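Local coordinates for protein pilotin OutS (PDB 3UTK) that acts as the lipoprotein pilot of the secretin OutD in type II secretion, needed to move pectate lyases and cellulases across the outer membrane, at residues 53-67 and 115-129. Sequence-based numbering, arbitrary orientation.
Sequences ASKYLRVQCERSDLP and CSSFNRTMTPFLDAM
With CG swung anti to its carbonyl carbon (chi1 -79°), F118 turns one face to A53 and its edge to Y56. The methyl of A53 covers that face, CB standing 3.6 Å from the ring centroid. Y56 has its CG anti to the backbone N (chi1 -172°), and the edge of F118 is directed toward its face in an offset edge-to-face pair with planes at 76°. Beside them SG of C115 passes obliquely by the Y56 ring on its way to the disulfide, 2.0 Å to SG of C61. That covalent link ties the chain following helix 40-60 to helix 111-121, in a fold of alpha-helical hairpins nested roughly at right angles. L57 enters as a knob into the hole formed by C115, F118, N119 and L126, its CD2 3.4 Å from CB of F118. Next to L57, the R63 side chain, bent at chi2 and chi3, runs antiparallel to N119, and NH1 donates to OD1 of N119 (2.8 Å); OD1 lies in the guanidinium plane, though the donor is tilted from the carbonyl plane of N119. R63 also grips D65 side-on in a salt bridge, NE to OD1 and NH2 to OD2, which would fix the guanidinium's rotation, and CD1 of L126 packs obliquely against it. Farther along, SD of M129 rests 3.6 Å from CD of P67, and its CE meets S54. The buried OG of S54 is hydrogen-bonded to the backbone O of L50 and touches the edge of F125, 3.3 Å from CD2.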
ATOM      1  N   ALA A  53       2.290   2.241   2.237  1.00 16.74           N
ATOM      2  CA  ALA A  53       2.012   3.679   2.197  1.00 17.23           C
ATOM      3  C   ALA A  53       0.593   3.971   2.696  1.00 18.66           C
ATOM      4  O   ALA A  53       0.360   4.943   3.408  1.00 19.98           O
ATOM      5  CB  ALA A  53       2.208   4.223   0.786  1.00 19.52           C
ATOM      6  N   SER A  54      -0.357   3.127   2.299  1.00 18.93           N
ATOM      7  CA  SER A  54      -1.725   3.265   2.763  1.00 17.83           C
ATOM      8  C   SER A  54      -1.858   3.084   4.275  1.00 16.67           C
ATOM      9  O   SER A  54      -2.561   3.846   4.912  1.00 19.82           O
ATOM     10  CB  SER A  54      -2.645   2.287   2.035  1.00 18.84           C
ATOM     11  OG  SER A  54      -2.667   2.571   0.647  1.00 18.89           O
ATOM     12  N   LYS A  55      -1.220   2.060   4.846  1.00 15.16           N
ATOM     13  CA  LYS A  55      -1.268   1.877   6.299  1.00 14.15           C
ATOM     14  C   LYS A  55      -0.592   3.065   6.997  1.00 17.24           C
ATOM     15  O   LYS A  55      -1.046   3.523   8.040  1.00 19.44           O
ATOM     16  CB  LYS A  55      -0.616   0.552   6.721  1.00 17.85           C
ATOM     17  CG  LYS A  55      -0.670   0.292   8.226  1.00 20.60           C
ATOM     18  CD  LYS A  55      -0.155  -1.090   8.607  1.00 23.98           C
ATOM     19  CE  LYS A  55      -0.333  -1.336  10.102  1.00 27.98           C
ATOM     20  NZ  LYS A  55      -0.169  -2.774  10.457  1.00 31.64           N
ATOM     21  N   TYR A  56       0.503   3.550   6.424  1.00 16.11           N
ATOM     22  CA  TYR A  56       1.180   4.727   6.970  1.00 15.84           C
ATOM     23  C   TYR A  56       0.220   5.924   7.035  1.00 15.73           C
ATOM     24  O   TYR A  56       0.182   6.658   8.023  1.00 17.95           O
ATOM     25  CB  TYR A  56       2.445   5.059   6.155  1.00 15.62           C
ATOM     26  CG  TYR A  56       3.305   6.140   6.769  1.00 17.90           C
ATOM     27  CD1 TYR A  56       2.977   7.484   6.627  1.00 17.08           C
ATOM     28  CD2 TYR A  56       4.458   5.816   7.476  1.00 18.25           C
ATOM     29  CE1 TYR A  56       3.768   8.473   7.192  1.00 18.84           C
ATOM     30  CE2 TYR A  56       5.250   6.800   8.041  1.00 17.09           C
ATOM     31  CZ  TYR A  56       4.903   8.119   7.898  1.00 17.77           C
ATOM     32  OH  TYR A  56       5.693   9.091   8.470  1.00 19.46           O
ATOM     33  N   LEU A  57      -0.589   6.105   6.000  1.00 16.57           N
ATOM     34  CA  LEU A  57      -1.526   7.218   6.006  1.00 15.08           C
ATOM     35  C   LEU A  57      -2.567   7.016   7.104  1.00 15.45           C
ATOM     36  O   LEU A  57      -2.870   7.938   7.853  1.00 16.73           O
ATOM     37  CB  LEU A  57      -2.219   7.384   4.652  1.00 15.42           C
ATOM     38  CG  LEU A  57      -1.409   8.007   3.508  1.00 16.42           C
ATOM     39  CD1 LEU A  57      -2.179   7.965   2.176  1.00 20.18           C
ATOM     40  CD2 LEU A  57      -1.014   9.453   3.831  1.00 18.60           C
ATOM     41  N   ARG A  58      -3.112   5.809   7.200  1.00 14.98           N
ATOM     42  CA  ARG A  58      -4.160   5.565   8.187  1.00 13.48           C
ATOM     43  C   ARG A  58      -3.632   5.747   9.608  1.00 18.78           C
ATOM     44  O   ARG A  58      -4.262   6.407  10.433  1.00 20.67           O
ATOM     45  CB  ARG A  58      -4.767   4.160   8.031  1.00 14.73           C
ATOM     46  CG  ARG A  58      -6.023   3.933   8.886  1.00 17.92           C
ATOM     47  CD  ARG A  58      -6.472   2.478   8.850  1.00 19.72           C
ATOM     48  NE  ARG A  58      -5.573   1.629   9.619  1.00 21.71           N
ATOM     49  CZ  ARG A  58      -4.970   0.542   9.152  1.00 22.61           C
ATOM     50  NH1 ARG A  58      -5.170   0.151   7.899  1.00 23.41           N
ATOM     51  NH2 ARG A  58      -4.159  -0.153   9.943  1.00 21.81           N
ATOM     52  N   VAL A  59      -2.480   5.150   9.898  1.00 20.40           N
ATOM     53  CA  VAL A  59      -1.989   5.098  11.269  1.00 22.69           C
ATOM     54  C   VAL A  59      -1.198   6.343  11.679  1.00 24.50           C
ATOM     55  O   VAL A  59      -1.412   6.890  12.767  1.00 30.56           O
ATOM     56  CB  VAL A  59      -1.148   3.824  11.521  1.00 23.01           C
ATOM     57  CG1 VAL A  59      -0.577   3.825  12.939  1.00 26.51           C
ATOM     58  CG2 VAL A  59      -1.995   2.577  11.268  1.00 24.24           C
ATOM     59  N   GLN A  60      -0.287   6.788  10.816  1.00 19.49           N
ATOM     60  CA  GLN A  60       0.603   7.900  11.160  1.00 16.11           C
ATOM     61  C   GLN A  60       0.000   9.248  10.788  1.00 16.15           C
ATOM     62  O   GLN A  60       0.298  10.272  11.410  1.00 21.72           O
ATOM     63  CB  GLN A  60       1.973   7.732  10.474  1.00 15.14           C
ATOM     64  CG  GLN A  60       2.659   6.390  10.762  1.00 19.71           C
ATOM     65  CD  GLN A  60       2.966   6.192  12.236  1.00 24.52           C
ATOM     66  OE1 GLN A  60       2.747   5.114  12.789  1.00 30.19           O
ATOM     67  NE2 GLN A  60       3.490   7.225  12.873  1.00 22.33           N
ATOM     68  N   CYS A  61      -0.849   9.257   9.771  1.00 16.10           N
ATOM     69  CA  CYS A  61      -1.357  10.519   9.225  1.00 16.51           C
ATOM     70  C   CYS A  61      -2.829  10.737   9.550  1.00 18.26           C
ATOM     71  O   CYS A  61      -3.480  11.645   9.008  1.00 20.77           O
ATOM     72  CB  CYS A  61      -1.133  10.549   7.710  1.00 19.27           C
ATOM     73  SG  CYS A  61       0.612  10.268   7.221  1.00 24.21           S
ATOM     74  N   GLU A  62      -3.333   9.919  10.463  1.00 16.39           N
ATOM     75  CA  GLU A  62      -4.715   9.998  10.950  1.00 18.02           C
ATOM     76  C   GLU A  62      -5.736   9.993   9.820  1.00 18.98           C
ATOM     77  O   GLU A  62      -6.791  10.610   9.946  1.00 18.66           O
ATOM     78  CB  GLU A  62      -4.931  11.261  11.792  1.00 19.30           C
ATOM     79  CG  GLU A  62      -3.878  11.499  12.845  1.00 26.68           C
ATOM     80  CD  GLU A  62      -3.860  10.415  13.883  1.00 36.81           C
ATOM     81  OE1 GLU A  62      -4.827   9.625  13.921  1.00 39.75           O
ATOM     82  OE2 GLU A  62      -2.883  10.349  14.658  1.00 40.66           O
ATOM     83  N   ARG A  63      -5.412   9.325   8.716  1.00 15.96           N
ATOM     84  CA  ARG A  63      -6.374   9.153   7.625  1.00 17.68           C
ATOM     85  C   ARG A  63      -7.377   8.067   8.011  1.00 20.55           C
ATOM     86  O   ARG A  63      -7.346   6.938   7.502  1.00 20.87           O
ATOM     87  CB  ARG A  63      -5.670   8.826   6.299  1.00 17.28           C
ATOM     88  CG  ARG A  63      -4.924   9.993   5.661  1.00 18.66           C
ATOM     89  CD  ARG A  63      -5.872  11.087   5.120  1.00 18.50           C
ATOM     90  NE  ARG A  63      -6.878  10.602   4.162  1.00 19.82           N
ATOM     91  CZ  ARG A  63      -6.740  10.619   2.838  1.00 18.35           C
ATOM     92  NH1 ARG A  63      -5.620  11.068   2.283  1.00 18.20           N
ATOM     93  NH2 ARG A  63      -7.719  10.167   2.057  1.00 20.83           N
ATOM     94  N   SER A  64      -8.253   8.414   8.944  1.00 21.42           N
ATOM     95  CA  SER A  64      -9.197   7.454   9.487  1.00 24.41           C
ATOM     96  C   SER A  64     -10.342   7.132   8.537  1.00 26.36           C
ATOM     97  O   SER A  64     -11.217   6.332   8.877  1.00 28.67           O
ATOM     98  CB  SER A  64      -9.743   7.959  10.812  1.00 24.02           C
ATOM     99  OG  SER A  64     -10.430   9.180  10.624  1.00 30.96           O
ATOM    100  N   ASP A  65     -10.335   7.757   7.360  1.00 22.05           N
ATOM    101  CA  ASP A  65     -11.284   7.420   6.301  1.00 21.56           C
ATOM    102  C   ASP A  65     -10.845   6.162   5.556  1.00 21.63           C
ATOM    103  O   ASP A  65     -11.612   5.577   4.792  1.00 24.82           O
ATOM    104  CB  ASP A  65     -11.479   8.593   5.323  1.00 19.72           C
ATOM    105  CG  ASP A  65     -10.163   9.116   4.739  1.00 20.80           C
ATOM    106  OD1 ASP A  65      -9.174   9.293   5.494  1.00 20.66           O
ATOM    107  OD2 ASP A  65     -10.129   9.363   3.515  1.00 22.84           O
ATOM    108  N   LEU A  66      -9.606   5.741   5.785  1.00 19.72           N
ATOM    109  CA  LEU A  66      -9.088   4.543   5.135  1.00 19.71           C
ATOM    110  C   LEU A  66      -9.427   3.295   5.943  1.00 20.89           C
ATOM    111  O   LEU A  66      -9.532   3.353   7.173  1.00 21.94           O
ATOM    112  CB  LEU A  66      -7.567   4.663   4.909  1.00 19.94           C
ATOM    113  CG  LEU A  66      -7.123   5.872   4.087  1.00 22.17           C
ATOM    114  CD1 LEU A  66      -5.641   5.783   3.795  1.00 22.12           C
ATOM    115  CD2 LEU A  66      -7.895   5.969   2.777  1.00 23.81           C
ATOM    116  N   PRO A  67      -9.616   2.161   5.253  1.00 20.85           N
ATOM    117  CA  PRO A  67     -10.055   0.898   5.856  1.00 23.68           C
ATOM    118  C   PRO A  67      -8.911   0.078   6.440  1.00 24.64           C
ATOM    119  O   PRO A  67      -7.756   0.516   6.423  1.00 24.44           O
ATOM    120  CB  PRO A  67     -10.669   0.156   4.667  1.00 23.61           C
ATOM    121  CG  PRO A  67      -9.832   0.608   3.515  1.00 24.31           C
ATOM    122  CD  PRO A  67      -9.525   2.063   3.785  1.00 22.05           C
ATOM    123  N   CYS A 115       3.767  12.294   5.402  1.00 17.22           N
ATOM    124  CA  CYS A 115       2.313  12.406   5.274  1.00 16.89           C
ATOM    125  C   CYS A 115       1.921  13.350   4.150  1.00 16.55           C
ATOM    126  O   CYS A 115       1.005  13.060   3.376  1.00 16.87           O
ATOM    127  CB  CYS A 115       1.667  12.888   6.576  1.00 19.69           C
ATOM    128  SG  CYS A 115       1.810  11.730   7.966  1.00 25.63           S
ATOM    129  N   SER A 116       2.584  14.497   4.075  1.00 18.19           N
ATOM    130  CA  SER A 116       2.279  15.460   3.021  1.00 17.54           C
ATOM    131  C   SER A 116       2.529  14.823   1.650  1.00 18.98           C
ATOM    132  O   SER A 116       1.744  14.996   0.713  1.00 16.54           O
ATOM    133  CB  SER A 116       3.143  16.717   3.178  1.00 19.25           C
ATOM    134  OG  SER A 116       2.791  17.686   2.203  1.00 22.86           O
ATOM    135  N   SER A 117       3.627  14.083   1.541  1.00 18.30           N
ATOM    136  CA  SER A 117       3.978  13.438   0.279  1.00 16.19           C
ATOM    137  C   SER A 117       2.969  12.347  -0.122  1.00 18.60           C
ATOM    138  O   SER A 117       2.498  12.333  -1.264  1.00 16.41           O
ATOM    139  CB  SER A 117       5.402  12.864   0.330  1.00 17.14           C
ATOM    140  OG  SER A 117       5.755  12.325  -0.927  1.00 19.00           O
ATOM    141  N   PHE A 118       2.650  11.434   0.797  1.00 16.64           N
ATOM    142  CA  PHE A 118       1.683  10.363   0.503  1.00 19.63           C
ATOM    143  C   PHE A 118       0.281  10.937   0.220  1.00 19.60           C
ATOM    144  O   PHE A 118      -0.429  10.468  -0.681  1.00 16.43           O
ATOM    145  CB  PHE A 118       1.619   9.335   1.641  1.00 19.96           C
ATOM    146  CG  PHE A 118       2.755   8.327   1.645  1.00 17.64           C
ATOM    147  CD1 PHE A 118       3.447   8.002   0.480  1.00 17.22           C
ATOM    148  CD2 PHE A 118       3.127   7.707   2.831  1.00 19.59           C
ATOM    149  CE1 PHE A 118       4.482   7.061   0.498  1.00 19.02           C
ATOM    150  CE2 PHE A 118       4.158   6.760   2.860  1.00 18.18           C
ATOM    151  CZ  PHE A 118       4.846   6.447   1.689  1.00 18.51           C
ATOM    152  N   ASN A 119      -0.124  11.957   0.975  1.00 17.99           N
ATOM    153  CA  ASN A 119      -1.440  12.567   0.757  1.00 16.53           C
ATOM    154  C   ASN A 119      -1.526  13.178  -0.639  1.00 19.12           C
ATOM    155  O   ASN A 119      -2.588  13.155  -1.290  1.00 19.56           O
ATOM    156  CB  ASN A 119      -1.727  13.637   1.817  1.00 17.46           C
ATOM    157  CG  ASN A 119      -2.364  13.066   3.080  1.00 19.08           C
ATOM    158  OD1 ASN A 119      -3.122  12.087   3.032  1.00 19.79           O
ATOM    159  ND2 ASN A 119      -2.059  13.679   4.216  1.00 19.31           N
ATOM    160  N   ARG A 120      -0.400  13.703  -1.108  1.00 19.04           N
ATOM    161  CA  ARG A 120      -0.339  14.314  -2.431  1.00 20.85           C
ATOM    162  C   ARG A 120      -0.426  13.294  -3.561  1.00 19.12           C
ATOM    163  O   ARG A 120      -1.112  13.543  -4.544  1.00 22.42           O
ATOM    164  CB  ARG A 120       0.934  15.157  -2.596  1.00 22.33           C
ATOM    165  CG  ARG A 120       1.012  15.906  -3.929  1.00 26.72           C
ATOM    166  CD  ARG A 120       2.350  16.621  -4.095  1.00 32.17           C
ATOM    167  NE  ARG A 120       2.812  16.602  -5.482  1.00 40.81           N
ATOM    168  CZ  ARG A 120       3.961  16.063  -5.887  1.00 42.94           C
ATOM    169  NH1 ARG A 120       4.787  15.493  -5.010  1.00 36.71           N
ATOM    170  NH2 ARG A 120       4.285  16.098  -7.173  1.00 48.37           N
ATOM    171  N   THR A 121       0.231  12.141  -3.403  1.00 16.12           N
ATOM    172  CA  THR A 121       0.457  11.239  -4.540  1.00 20.83           C
ATOM    173  C   THR A 121      -0.410   9.983  -4.585  1.00 20.33           C
ATOM    174  O   THR A 121      -0.455   9.305  -5.607  1.00 20.59           O
ATOM    175  CB  THR A 121       1.918  10.737  -4.572  1.00 21.30           C
ATOM    176  OG1 THR A 121       2.164   9.943  -3.401  1.00 21.81           O
ATOM    177  CG2 THR A 121       2.902  11.909  -4.612  1.00 21.62           C
ATOM    178  N   MET A 122      -1.089   9.656  -3.489  1.00 19.14           N
ATOM    179  CA  MET A 122      -1.725   8.342  -3.378  1.00 21.82           C
ATOM    180  C   MET A 122      -3.180   8.308  -3.850  1.00 21.29           C
ATOM    181  O   MET A 122      -3.828   7.265  -3.789  1.00 22.56           O
ATOM    182  CB  MET A 122      -1.621   7.818  -1.938  1.00 19.92           C
ATOM    183  CG  MET A 122      -0.229   7.316  -1.552  1.00 23.39           C
ATOM    184  SD  MET A 122       0.083   5.674  -2.243  1.00 26.23           S
ATOM    185  CE  MET A 122      -1.098   4.680  -1.324  1.00 23.09           C
ATOM    186  N   THR A 123      -3.690   9.435  -4.333  1.00 20.47           N
ATOM    187  CA  THR A 123      -5.102   9.508  -4.724  1.00 22.93           C
ATOM    188  C   THR A 123      -5.633   8.345  -5.593  1.00 22.71           C
ATOM    189  O   THR A 123      -6.701   7.814  -5.313  1.00 22.69           O
ATOM    190  CB  THR A 123      -5.443  10.845  -5.411  1.00 26.89           C
ATOM    191  OG1 THR A 123      -5.090  11.932  -4.546  1.00 31.67           O
ATOM    192  CG2 THR A 123      -6.928  10.914  -5.712  1.00 31.30           C
ATOM    193  N   PRO A 124      -4.913   7.964  -6.664  1.00 24.46           N
ATOM    194  CA  PRO A 124      -5.454   6.877  -7.493  1.00 25.69           C
ATOM    195  C   PRO A 124      -5.665   5.562  -6.731  1.00 24.78           C
ATOM    196  O   PRO A 124      -6.656   4.858  -6.969  1.00 25.69           O
ATOM    197  CB  PRO A 124      -4.392   6.711  -8.590  1.00 26.48           C
ATOM    198  CG  PRO A 124      -3.735   8.058  -8.673  1.00 25.85           C
ATOM    199  CD  PRO A 124      -3.701   8.559  -7.257  1.00 25.68           C
ATOM    200  N   PHE A 125      -4.758   5.230  -5.820  1.00 21.76           N
ATOM    201  CA  PHE A 125      -4.909   3.994  -5.064  1.00 21.71           C
ATOM    202  C   PHE A 125      -6.013   4.135  -4.015  1.00 20.96           C
ATOM    203  O   PHE A 125      -6.799   3.215  -3.814  1.00 22.63           O
ATOM    204  CB  PHE A 125      -3.587   3.571  -4.424  1.00 18.49           C
ATOM    205  CG  PHE A 125      -3.602   2.176  -3.866  1.00 19.37           C
ATOM    206  CD1 PHE A 125      -3.732   1.082  -4.701  1.00 23.43           C
ATOM    207  CD2 PHE A 125      -3.493   1.962  -2.501  1.00 19.40           C
ATOM    208  CE1 PHE A 125      -3.745  -0.207  -4.180  1.00 24.94           C
ATOM    209  CE2 PHE A 125      -3.506   0.683  -1.976  1.00 20.02           C
ATOM    210  CZ  PHE A 125      -3.633  -0.403  -2.814  1.00 22.96           C
ATOM    211  N   LEU A 126      -6.082   5.292  -3.352  1.00 20.30           N
ATOM    212  CA  LEU A 126      -7.145   5.511  -2.376  1.00 19.86           C
ATOM    213  C   LEU A 126      -8.521   5.502  -3.058  1.00 21.87           C
ATOM    214  O   LEU A 126      -9.502   5.023  -2.490  1.00 24.22           O
ATOM    215  CB  LEU A 126      -6.934   6.809  -1.587  1.00 20.17           C
ATOM    216  CG  LEU A 126      -5.563   6.969  -0.920  1.00 20.36           C
ATOM    217  CD1 LEU A 126      -5.511   8.238  -0.084  1.00 22.77           C
ATOM    218  CD2 LEU A 126      -5.183   5.755  -0.081  1.00 21.04           C
ATOM    219  N   ASP A 127      -8.588   6.026  -4.277  1.00 23.92           N
ATOM    220  CA  ASP A 127      -9.837   5.980  -5.049  1.00 26.25           C
ATOM    221  C   ASP A 127     -10.283   4.536  -5.313  1.00 28.24           C
ATOM    222  O   ASP A 127     -11.474   4.205  -5.223  1.00 30.61           O
ATOM    223  CB  ASP A 127      -9.677   6.715  -6.380  1.00 27.99           C
ATOM    224  CG  ASP A 127      -9.811   8.222  -6.242  1.00 33.21           C
ATOM    225  OD1 ASP A 127     -10.080   8.709  -5.123  1.00 33.96           O
ATOM    226  OD2 ASP A 127      -9.664   8.921  -7.268  1.00 36.34           O
ATOM    227  N   ALA A 128      -9.318   3.685  -5.643  1.00 25.65           N
ATOM    228  CA  ALA A 128      -9.581   2.271  -5.907  1.00 26.99           C
ATOM    229  C   ALA A 128     -10.133   1.581  -4.665  1.00 27.10           C
ATOM    230  O   ALA A 128     -10.919   0.635  -4.747  1.00 26.34           O
ATOM    231  CB  ALA A 128      -8.308   1.582  -6.373  1.00 28.79           C
ATOM    232  N   MET A 129      -9.709   2.062  -3.508  1.00 29.92           N
ATOM    233  CA  MET A 129     -10.126   1.486  -2.244  1.00 32.69           C
ATOM    234  C   MET A 129     -11.612   1.653  -1.964  1.00 34.99           C
ATOM    235  O   MET A 129     -12.207   0.842  -1.266  1.00 38.13           O
ATOM    236  CB  MET A 129      -9.336   2.135  -1.121  1.00 33.01           C
ATOM    237  CG  MET A 129      -8.583   1.180  -0.274  1.00 31.76           C
ATOM    238  SD  MET A 129      -7.531   2.163   0.793  1.00 30.04           S
ATOM    239  CE  MET A 129      -5.942   1.969  -0.009  1.00 27.60           C
TER
HETATM  240  O   HOH W   1      -3.880  13.535   7.044  1.00 20.96           O